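Local coordinates for beta-ketoacyl synthase (Burkholderia phymatum, PDB 4EWG), which probably catalyses the decarboxylative condensation of acyl groups with malonyl-acyl carrier protein, a chain-extending step of fatty acid synthesis, at residues I353-K357 and R358-A362. Residues are numbered along the deposited sequence; the frame is centred on the assembly and turned at random.
Sequences IEMMK and RNWYA
Trp360 N bonds to Met355 O at 3.2 Å and Asn359 N, weakly, to Met356 O, the two bonds of the Schellman motif in which helix 344-358 ends as the chain turns into strand 360-361. Arg358 N also reaches Met355 O, at 3.0 Å and from the opposite face of its carbonyl plane to Trp360 N. Asn359 takes the positive phi (54°) that this reversal needs, a conformation asparagine tolerates better than most residues.

Beside the turn, Glu354 and Arg358 run alongside each other, pointing the same way from neighbouring turns of the helix. NH1 of the long Arg358 side chain, extended from CG to NE and turned at chi4 (73°), makes two bonds: one to Glu354 O at 3.0 Å, lying in the guanidinium plane, and one to Glu354 OE1 at 2.9 Å. The second is a salt bridge, in which NH1 meets OE1 from above the carboxylate plane, the two flat groups being turned 65° apart. Lys357 NZ approaches the same OE1 only as a long ion pair and hydrogen-bonds instead to His258, while Trp350 NE1 holds Glu354 OE2.

On the strand side, flexible, unbranched Met355 lies along the departing chain, its SD accepting a weak bond from Ala362 N at 3.5 Å and its CG meeting the Trp360 ring at the edge. Its CB sits over one face of the Tyr361 ring, off toward the rim. The phenol reaches back beside Met356, with OH 3.5 Å from Met356 CB, and a water donates to Met356 O and is bonded to Tyr361 OH.

Arg358 thus places positive charge at the helix C-terminus, where it probably offsets the partial negative charge of the carbonyls as well as the carboxylate of Glu354.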
loop_
_atom_site.group_PDB
_atom_site.type_symbol
_atom_site.label_atom_id
_atom_site.label_comp_id
_atom_site.label_asym_id
_atom_site.label_seq_id
_atom_site.Cartn_x
_atom_site.Cartn_y
_atom_site.Cartn_z
ATOM N N ILE A 353 -2.409 24.162 -3.507
ATOM C CA ILE A 353 -3.174 24.887 -2.488
ATOM C C ILE A 353 -2.501 26.229 -2.139
ATOM O O ILE A 353 -3.176 27.242 -1.988
ATOM C CB ILE A 353 -3.362 24.064 -1.216
ATOM C CG1 ILE A 353 -4.263 22.856 -1.474
ATOM C CG2 ILE A 353 -4.017 24.894 -0.132
ATOM C CD1 ILE A 353 -4.226 21.863 -0.345
ATOM N N GLU A 354 -1.183 26.230 -2.062
ATOM C CA GLU A 354 -0.440 27.456 -1.822
ATOM C C GLU A 354 -0.664 28.470 -2.948
ATOM O O GLU A 354 -0.865 29.652 -2.695
ATOM C CB GLU A 354 1.057 27.186 -1.699
ATOM C CG GLU A 354 1.432 26.230 -0.588
ATOM C CD GLU A 354 1.508 26.875 0.788
ATOM O OE1 GLU A 354 0.734 27.811 1.073
ATOM O OE2 GLU A 354 2.353 26.416 1.596
ATOM N N MET A 355 -0.657 27.995 -4.191
ATOM C CA MET A 355 -0.890 28.857 -5.315
ATOM C C MET A 355 -2.325 29.365 -5.309
ATOM O O MET A 355 -2.566 30.560 -5.515
ATOM C CB MET A 355 -0.581 28.114 -6.591
ATOM C CG MET A 355 0.901 27.835 -6.746
ATOM S SD MET A 355 1.330 27.196 -8.372
ATOM C CE MET A 355 0.440 25.643 -8.346
ATOM N N MET A 356 -3.272 28.479 -5.043
ATOM C CA MET A 356 -4.684 28.869 -4.957
ATOM C C MET A 356 -4.907 29.946 -3.931
ATOM O O MET A 356 -5.612 30.883 -4.206
ATOM C CB MET A 356 -5.590 27.670 -4.618
ATOM C CG MET A 356 -7.037 28.054 -4.333
ATOM S SD MET A 356 -8.172 26.671 -4.252
ATOM C CE MET A 356 -7.895 26.002 -2.617
ATOM N N LYS A 357 -4.296 29.812 -2.750
ATOM C CA LYS A 357 -4.464 30.829 -1.681
ATOM C C LYS A 357 -3.985 32.186 -2.108
ATOM O O LYS A 357 -4.482 33.199 -1.622
ATOM C CB LYS A 357 -3.716 30.460 -0.415
ATOM C CG LYS A 357 -4.403 29.407 0.448
ATOM C CD LYS A 357 -3.436 28.807 1.463
ATOM C CE LYS A 357 -3.251 29.690 2.685
ATOM N NZ LYS A 357 -2.026 29.328 3.469
ATOM N N ARG A 358 -3.032 32.229 -3.032
ATOM C CA ARG A 358 -2.424 33.494 -3.406
ATOM C C ARG A 358 -2.816 34.016 -4.767
ATOM O O ARG A 358 -2.275 35.025 -5.219
ATOM C CB ARG A 358 -0.921 33.352 -3.304
ATOM C CG ARG A 358 -0.512 33.000 -1.898
ATOM C CD ARG A 358 0.982 32.756 -1.790
ATOM N NE ARG A 358 1.379 32.570 -0.394
ATOM C CZ ARG A 358 1.129 31.481 0.341
ATOM N NH1 ARG A 358 0.448 30.428 -0.149
ATOM N NH2 ARG A 358 1.563 31.431 1.579
ATOM N N ASN A 359 -3.794 33.385 -5.410
ATOM C CA ASN A 359 -4.208 33.786 -6.770
ATOM C C ASN A 359 -3.080 33.845 -7.799
ATOM O O ASN A 359 -3.107 34.674 -8.746
ATOM C CB ASN A 359 -4.926 35.149 -6.728
ATOM C CG ASN A 359 -6.241 35.092 -5.980
ATOM O OD1 ASN A 359 -6.805 34.022 -5.764
ATOM N ND2 ASN A 359 -6.732 36.249 -5.580
ATOM N N TRP A 360 -2.096 32.959 -7.632
ATOM C CA TRP A 360 -0.847 33.039 -8.389
ATOM C C TRP A 360 -0.437 31.666 -8.826
ATOM O O TRP A 360 -0.177 30.783 -8.000
ATOM C CB TRP A 360 0.197 33.672 -7.508
ATOM C CG TRP A 360 1.508 33.907 -8.155
ATOM C CD1 TRP A 360 1.950 35.072 -8.789
ATOM C CD2 TRP A 360 2.630 32.979 -8.212
ATOM N NE1 TRP A 360 3.230 34.919 -9.245
ATOM C CE2 TRP A 360 3.698 33.673 -8.925
ATOM C CE3 TRP A 360 2.851 31.671 -7.759
ATOM C CZ2 TRP A 360 4.928 33.069 -9.180
ATOM C CZ3 TRP A 360 4.097 31.072 -8.021
ATOM C CH2 TRP A 360 5.108 31.755 -8.712
ATOM N N TYR A 361 -0.386 31.457 -10.136
ATOM C CA TYR A 361 -0.205 30.117 -10.685
ATOM C C TYR A 361 1.026 30.069 -11.581
ATOM O O TYR A 361 1.079 30.702 -12.648
ATOM C CB TYR A 361 -1.479 29.670 -11.423
ATOM C CG TYR A 361 -2.669 29.432 -10.493
ATOM C CD1 TYR A 361 -3.405 30.500 -9.998
ATOM C CD2 TYR A 361 -3.045 28.144 -10.108
ATOM C CE1 TYR A 361 -4.480 30.297 -9.146
ATOM C CE2 TYR A 361 -4.128 27.929 -9.259
ATOM C CZ TYR A 361 -4.842 29.010 -8.779
ATOM O OH TYR A 361 -5.926 28.825 -7.934
ATOM N N ALA A 362 2.012 29.296 -11.147
ATOM C CA ALA A 362 3.289 29.191 -11.848
ATOM C C ALA A 362 3.120 28.642 -13.277
ATOM O O ALA A 362 2.290 27.773 -13.539
ATOM C CB ALA A 362 4.274 28.327 -11.057
HETATM O O HOH W 1 -6.767 31.172 -6.670
#